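Local coordinates for endoribonuclease YbeY (Aquifex aeolicus, PDB 1OZ9), which probably acts as a zinc-dependent, single-strand-specific endoribonuclease in maturation of the 16S rRNA 3' end and in ribosome quality control, at residues A[14-19]-A[46-51]; A[109-114]-A[141-146]. All coordinates share one frame; numbering follows the deposited sequence.

In the fold
Contact 1 pairs strand 10-15, one of the two outermost, with strand 41-48 at a border of the sheet, whereas contact 2 brings helices 105-120 and 129-147 together closer to the middle of the chain. Both are partly buried, around Ile47 and Thr48 in the first and Val114 and Val142 in the second. Residues 14-19 and 46-51 are joined by backbone hydrogen bonds, with lysine chains along the border; residues 109-114 and 141-146 share no direct hydrogen bond and meet through aliphatic branches, plus one marginal water. Both contacts lean on helix 22-35. They touch directly, Ile47 CD1 lying 4.2 Å from Val109 CG1, so the sheet packs against the helix carrying two predicted zinc ligands, His115 and His119.

Contact 1. Residues A[14-19]-A[46-51]; sequences KLKKRK and YITDDQ
Lys16 lays its fully extended chain across the end of strand 41-48, with CD 3.6 Å from Thr48 OG1 and CB 3.7 Å from Tyr46 OH. With CG anti to the backbone N (chi1 -178°), the chain runs outward until NZ comes 4.0 Å from Asp49 OD2, too long for a salt bridge, though the charges probably attract. Lysine suits this border, since its methylenes cover neighbours while its ammonium group stays near solvent.

Ile47 makes all the backbone hydrogen bonds between the two segments. Its N donates to Lys14 O at 3.0 Å, while its O accepts from Lys16 N nearly along the C=O axis and from Lys17 N at 3.1 Å, the latter standing above the carbonyl plane. This double grip holds the departing chain. The side chains of Ile47 and Leu15 run in step on one face of the sheet, and Leu15 CD2 meets Ile47 CG1 at a tight 3.3 Å; aliphatic residues suit this face, which helix 22-35 covers. Lys17, bent at chi2 (-66°), brings CG to 3.4 Å from Thr48 O and sets CE 3.7 Å from Asp49 CB.

Tyr46 turns the edge of its ring to Lys14 O; its hydroxyl and Thr48 OG1 both hydrogen-bond Glu52 OE1, and Asp49, at the N-cap position of helix 50-61, accepts from Glu52 N through OD1. The two strands are parallel neighbours in the beta-alpha-beta unit of strand 10-15, helix 22-35 and strand 41-48. Leu15 and Ile47 pack on Ile25 of that helix, while strand 81-90 flanks strand 41-48 on its other side.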
loop_
_atom_site.group_PDB
_atom_site.type_symbol
_atom_site.label_atom_id
_atom_site.label_comp_id
_atom_site.label_asym_id
_atom_site.label_seq_id
_atom_site.Cartn_x
_atom_site.Cartn_y
_atom_site.Cartn_z
ATOM N N LYS A 14 -7.768 -4.494 -7.470
ATOM C CA LYS A 14 -7.749 -4.680 -8.932
ATOM C C LYS A 14 -6.401 -5.226 -9.346
ATOM O O LYS A 14 -5.373 -4.655 -8.971
ATOM C CB LYS A 14 -8.004 -3.354 -9.630
ATOM C CG LYS A 14 -9.464 -2.935 -9.523
ATOM C CD LYS A 14 -9.767 -1.630 -10.249
ATOM C CE LYS A 14 -11.060 -1.769 -11.055
ATOM N NZ LYS A 14 -11.580 -0.435 -11.472
ATOM N N LEU A 15 -6.390 -6.325 -10.099
ATOM C CA LEU A 15 -5.111 -6.937 -10.479
ATOM C C LEU A 15 -4.902 -6.947 -11.974
ATOM O O LEU A 15 -5.707 -7.541 -12.729
ATOM C CB LEU A 15 -5.039 -8.392 -9.980
ATOM C CG LEU A 15 -5.385 -8.643 -8.500
ATOM C CD1 LEU A 15 -5.406 -10.129 -8.154
ATOM C CD2 LEU A 15 -4.384 -7.939 -7.612
ATOM N N LYS A 16 -3.849 -6.269 -12.401
ATOM C CA LYS A 16 -3.371 -6.398 -13.775
ATOM C C LYS A 16 -2.345 -7.528 -13.744
ATOM O O LYS A 16 -2.236 -8.304 -14.681
ATOM C CB LYS A 16 -2.716 -5.101 -14.279
ATOM C CG LYS A 16 -2.243 -5.210 -15.747
ATOM C CD LYS A 16 -1.611 -3.929 -16.304
ATOM C CE LYS A 16 -1.225 -4.153 -17.758
ATOM N NZ LYS A 16 -1.007 -2.881 -18.505
ATOM N N LYS A 17 -1.584 -7.616 -12.658
ATOM C CA LYS A 17 -0.600 -8.693 -12.465
ATOM C C LYS A 17 -1.148 -9.594 -11.359
ATOM O O LYS A 17 -1.650 -9.093 -10.351
ATOM C CB LYS A 17 0.746 -8.106 -12.079
ATOM C CG LYS A 17 1.411 -7.421 -13.229
ATOM C CD LYS A 17 1.774 -8.427 -14.316
ATOM C CE LYS A 17 2.863 -7.864 -15.219
ATOM N NZ LYS A 17 3.221 -8.751 -16.382
ATOM N N ARG A 18 -1.083 -10.910 -11.562
ATOM C CA ARG A 18 -1.854 -11.841 -10.747
ATOM C C ARG A 18 -1.175 -12.986 -10.025
ATOM O O ARG A 18 -1.832 -14.001 -9.736
ATOM C CB ARG A 18 -2.915 -12.460 -11.659
ATOM C CG ARG A 18 -3.733 -11.420 -12.383
ATOM C CD ARG A 18 -4.875 -12.006 -13.127
ATOM N NE ARG A 18 -5.257 -11.206 -14.281
ATOM C CZ ARG A 18 -6.232 -10.337 -14.265
ATOM N NH1 ARG A 18 -6.925 -10.154 -13.151
ATOM N NH2 ARG A 18 -6.525 -9.654 -15.363
ATOM N N LYS A 19 0.120 -12.847 -9.741
ATOM C CA LYS A 19 0.860 -13.915 -9.093
ATOM C C LYS A 19 0.431 -14.132 -7.643
ATOM O O LYS A 19 0.526 -15.246 -7.124
ATOM C CB LYS A 19 2.384 -13.676 -9.189
ATOM C CG LYS A 19 3.131 -14.936 -9.398
ATOM C CD LYS A 19 4.508 -14.750 -10.037
ATOM C CE LYS A 19 5.170 -16.120 -10.120
ATOM N NZ LYS A 19 6.430 -16.275 -10.910
ATOM N N TYR A 46 -4.159 -1.591 -6.232
ATOM C CA TYR A 46 -3.955 -2.009 -7.627
ATOM C C TYR A 46 -2.609 -2.706 -7.729
ATOM O O TYR A 46 -1.606 -2.154 -7.275
ATOM C CB TYR A 46 -3.973 -0.783 -8.540
ATOM C CG TYR A 46 -3.920 -1.031 -10.048
ATOM C CD1 TYR A 46 -4.448 -2.180 -10.626
ATOM C CD2 TYR A 46 -3.362 -0.070 -10.899
ATOM C CE1 TYR A 46 -4.411 -2.371 -12.001
ATOM C CE2 TYR A 46 -3.318 -0.246 -12.260
ATOM C CZ TYR A 46 -3.843 -1.388 -12.819
ATOM O OH TYR A 46 -3.783 -1.527 -14.194
ATOM N N ILE A 47 -2.578 -3.918 -8.277
ATOM C CA ILE A 47 -1.287 -4.582 -8.509
ATOM C C ILE A 47 -1.022 -4.525 -10.014
ATOM O O ILE A 47 -1.757 -5.129 -10.816
ATOM C CB ILE A 47 -1.272 -6.051 -8.063
ATOM C CG1 ILE A 47 -1.712 -6.225 -6.604
ATOM C CG2 ILE A 47 0.118 -6.657 -8.314
ATOM C CD1 ILE A 47 -0.871 -5.457 -5.548
ATOM N N THR A 48 0.019 -3.800 -10.411
ATOM C CA THR A 48 0.274 -3.610 -11.825
ATOM C C THR A 48 1.725 -3.908 -12.173
ATOM O O THR A 48 2.383 -4.669 -11.448
ATOM C CB THR A 48 -0.204 -2.187 -12.252
ATOM O OG1 THR A 48 -0.065 -2.015 -13.658
ATOM C CG2 THR A 48 0.650 -1.073 -11.614
ATOM N N ASP A 49 2.211 -3.346 -13.275
ATOM C CA ASP A 49 3.575 -3.626 -13.752
ATOM C C ASP A 49 4.469 -2.393 -13.732
ATOM O O ASP A 49 4.018 -1.295 -13.425
ATOM C CB ASP A 49 3.562 -4.209 -15.167
ATOM C CG ASP A 49 2.984 -3.244 -16.209
ATOM O OD1 ASP A 49 2.679 -2.074 -15.898
ATOM O OD2 ASP A 49 2.792 -3.588 -17.393
ATOM N N ASP A 50 5.737 -2.572 -14.085
ATOM C CA ASP A 50 6.694 -1.468 -14.058
ATOM C C ASP A 50 6.348 -0.338 -15.020
ATOM O O ASP A 50 6.568 0.844 -14.706
ATOM C CB ASP A 50 8.123 -1.971 -14.335
ATOM C CG ASP A 50 8.860 -2.322 -13.061
ATOM O OD1 ASP A 50 8.240 -2.206 -11.972
ATOM O OD2 ASP A 50 10.048 -2.719 -13.033
ATOM N N GLN A 51 5.812 -0.688 -16.189
ATOM C CA GLN A 51 5.475 0.337 -17.162
ATOM C C GLN A 51 4.356 1.254 -16.644
ATOM O O GLN A 51 4.428 2.475 -16.767
ATOM C CB GLN A 51 5.193 -0.261 -18.554
ATOM C CG GLN A 51 6.503 -0.561 -19.307
ATOM C CD GLN A 51 6.355 -1.337 -20.629
ATOM O OE1 GLN A 51 5.406 -1.126 -21.400
ATOM N NE2 GLN A 51 7.322 -2.210 -20.903
#

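Contact 2. Residues A[109-114]-A[141-146]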
loop_
_atom_site.group_PDB
_atom_site.type_symbol
_atom_site.label_atom_id
_atom_site.label_comp_id
_atom_site.label_asym_id
_atom_site.label_seq_id
_atom_site.Cartn_x
_atom_site.Cartn_y
_atom_site.Cartn_z
ATOM N N VAL A 109 4.707 -8.146 -1.177
ATOM C CA VAL A 109 3.474 -7.450 -1.489
ATOM C C VAL A 109 2.712 -7.032 -0.228
ATOM O O VAL A 109 2.159 -5.936 -0.156
ATOM C CB VAL A 109 2.609 -8.290 -2.439
ATOM C CG1 VAL A 109 1.210 -7.663 -2.575
ATOM C CG2 VAL A 109 3.344 -8.371 -3.795
ATOM N N LYS A 110 2.671 -7.918 0.749
ATOM C CA LYS A 110 2.027 -7.637 2.029
ATOM C C LYS A 110 2.667 -6.403 2.689
ATOM O O LYS A 110 1.972 -5.472 3.161
ATOM C CB LYS A 110 2.150 -8.842 2.971
ATOM C CG LYS A 110 1.521 -8.621 4.373
ATOM C CD LYS A 110 1.633 -9.878 5.252
ATOM C CE LYS A 110 3.045 -10.093 5.728
ATOM N NZ LYS A 110 3.216 -11.360 6.524
ATOM N N ARG A 111 3.988 -6.378 2.684
ATOM C CA ARG A 111 4.730 -5.276 3.288
ATOM C C ARG A 111 4.497 -3.955 2.551
ATOM O O ARG A 111 4.428 -2.879 3.175
ATOM C CB ARG A 111 6.213 -5.609 3.335
ATOM C CG ARG A 111 6.584 -6.622 4.459
ATOM C CD ARG A 111 8.074 -6.976 4.496
ATOM N NE ARG A 111 8.398 -8.190 5.247
ATOM C CZ ARG A 111 9.653 -8.533 5.625
ATOM N NH1 ARG A 111 10.683 -7.731 5.350
ATOM N NH2 ARG A 111 9.886 -9.675 6.288
ATOM N N LEU A 112 4.371 -4.035 1.238
ATOM C CA LEU A 112 4.147 -2.863 0.428
ATOM C C LEU A 112 2.727 -2.339 0.625
ATOM O O LEU A 112 2.501 -1.133 0.558
ATOM C CB LEU A 112 4.401 -3.164 -1.060
ATOM C CG LEU A 112 5.894 -3.313 -1.404
ATOM C CD1 LEU A 112 6.079 -3.857 -2.803
ATOM C CD2 LEU A 112 6.687 -1.974 -1.261
ATOM N N ILE A 113 1.765 -3.236 0.838
ATOM C CA ILE A 113 0.394 -2.784 1.126
ATOM C C ILE A 113 0.369 -1.973 2.402
ATOM O O ILE A 113 -0.226 -0.899 2.462
ATOM C CB ILE A 113 -0.525 -3.992 1.287
ATOM C CG1 ILE A 113 -0.809 -4.580 -0.089
ATOM C CG2 ILE A 113 -1.866 -3.595 1.961
ATOM C CD1 ILE A 113 -1.404 -5.995 -0.034
ATOM N N VAL A 114 1.029 -2.480 3.434
ATOM C CA VAL A 114 1.090 -1.756 4.719
ATOM C C VAL A 114 1.806 -0.439 4.523
ATOM O O VAL A 114 1.333 0.615 4.985
ATOM C CB VAL A 114 1.782 -2.627 5.791
ATOM C CG1 VAL A 114 1.963 -1.875 7.136
ATOM C CG2 VAL A 114 0.932 -3.902 5.997
ATOM N N TYR A 141 3.898 -1.618 13.957
ATOM C CA TYR A 141 2.693 -2.056 14.671
ATOM C C TYR A 141 1.736 -2.840 13.763
ATOM O O TYR A 141 1.254 -3.904 14.140
ATOM C CB TYR A 141 1.968 -0.860 15.286
ATOM C CG TYR A 141 0.646 -1.187 15.978
ATOM C CD1 TYR A 141 0.628 -1.658 17.286
ATOM C CD2 TYR A 141 -0.574 -1.025 15.321
ATOM C CE1 TYR A 141 -0.561 -1.952 17.929
ATOM C CE2 TYR A 141 -1.785 -1.311 15.970
ATOM C CZ TYR A 141 -1.764 -1.776 17.268
ATOM O OH TYR A 141 -2.940 -2.077 17.938
ATOM N N VAL A 142 1.447 -2.320 12.576
ATOM C CA VAL A 142 0.493 -2.983 11.688
ATOM C C VAL A 142 1.052 -4.339 11.245
ATOM O O VAL A 142 0.346 -5.359 11.271
ATOM C CB VAL A 142 0.155 -2.103 10.485
ATOM C CG1 VAL A 142 -0.672 -2.883 9.475
ATOM C CG2 VAL A 142 -0.597 -0.843 10.967
ATOM N N LEU A 143 2.330 -4.353 10.881
ATOM C CA LEU A 143 2.978 -5.603 10.495
ATOM C C LEU A 143 2.866 -6.630 11.623
ATOM O O LEU A 143 2.576 -7.798 11.373
ATOM C CB LEU A 143 4.447 -5.376 10.132
ATOM C CG LEU A 143 4.677 -4.635 8.804
ATOM C CD1 LEU A 143 6.146 -4.145 8.699
ATOM C CD2 LEU A 143 4.309 -5.518 7.633
ATOM N N SER A 144 3.082 -6.197 12.864
ATOM C CA SER A 144 2.991 -7.118 13.982
ATOM C C SER A 144 1.573 -7.702 14.101
ATOM O O SER A 144 1.391 -8.853 14.513
ATOM C CB SER A 144 3.423 -6.443 15.287
ATOM O OG SER A 144 2.415 -5.574 15.767
ATOM N N LYS A 145 0.576 -6.910 13.724
ATOM C CA LYS A 145 -0.807 -7.361 13.804
ATOM C C LYS A 145 -1.161 -8.335 12.683
ATOM O O LYS A 145 -2.097 -9.139 12.824
ATOM C CB LYS A 145 -1.763 -6.164 13.769
ATOM C CG LYS A 145 -1.721 -5.305 15.012
ATOM C CD LYS A 145 -2.527 -5.925 16.153
ATOM C CE LYS A 145 -1.954 -5.515 17.486
ATOM N NZ LYS A 145 -2.722 -6.072 18.655
ATOM N N LEU A 146 -0.440 -8.247 11.569
ATOM C CA LEU A 146 -0.649 -9.147 10.441
ATOM C C LEU A 146 0.218 -10.411 10.581
ATOM O O LEU A 146 -0.006 -11.410 9.899
ATOM C CB LEU A 146 -0.372 -8.434 9.113
ATOM C CG LEU A 146 -1.537 -7.671 8.444
ATOM C CD1 LEU A 146 -2.110 -6.615 9.341
ATOM C CD2 LEU A 146 -1.084 -7.069 7.131
HETATM O O HOH W 1 3.445 -9.267 9.042
#
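Val114 is the main bump of this interface, and Val142, Leu143 and Leu146 form the hollow that receives it. Its CG1 meets Val142 CG1 at 3.7 Å, while its CG2 touches Leu146 CD2, at 3.9 Å, and Leu143 CD2. CG1 lies anti to the backbone N (chi1 176°), a rotation that sets it against Val142 and turns CG2 to the two leucines. A short, branched valine suits a place where the opposing helix comes close.

One turn earlier, Lys110 and Arg111 add their aliphatic parts. Lys110 CG lies 4.1 Å from Leu146 CD2, the two chains running alongside in opposing senses, whereas Arg111 CG touches Leu143 CD2 with the chains roughly perpendicular. Both charged ends pair with Glu107. A water bonded to Leu143 O at 2.9 Å also accepts a weak bond from Lys110 NZ.

The axes of the two segments come within 10.4 Å, with 137° between their N-to-C directions. Val114 directly precedes His115, so the interface packs the helix bearing His115 and His119, the His-x3-His part of the probable zinc site. Helix 22-35 borders the pair, Trp28 touching Lys110 and Ala32 touching Val142. Leu112 and Ile113 reach Ile89 of strand 81-90, joining helix to sheet.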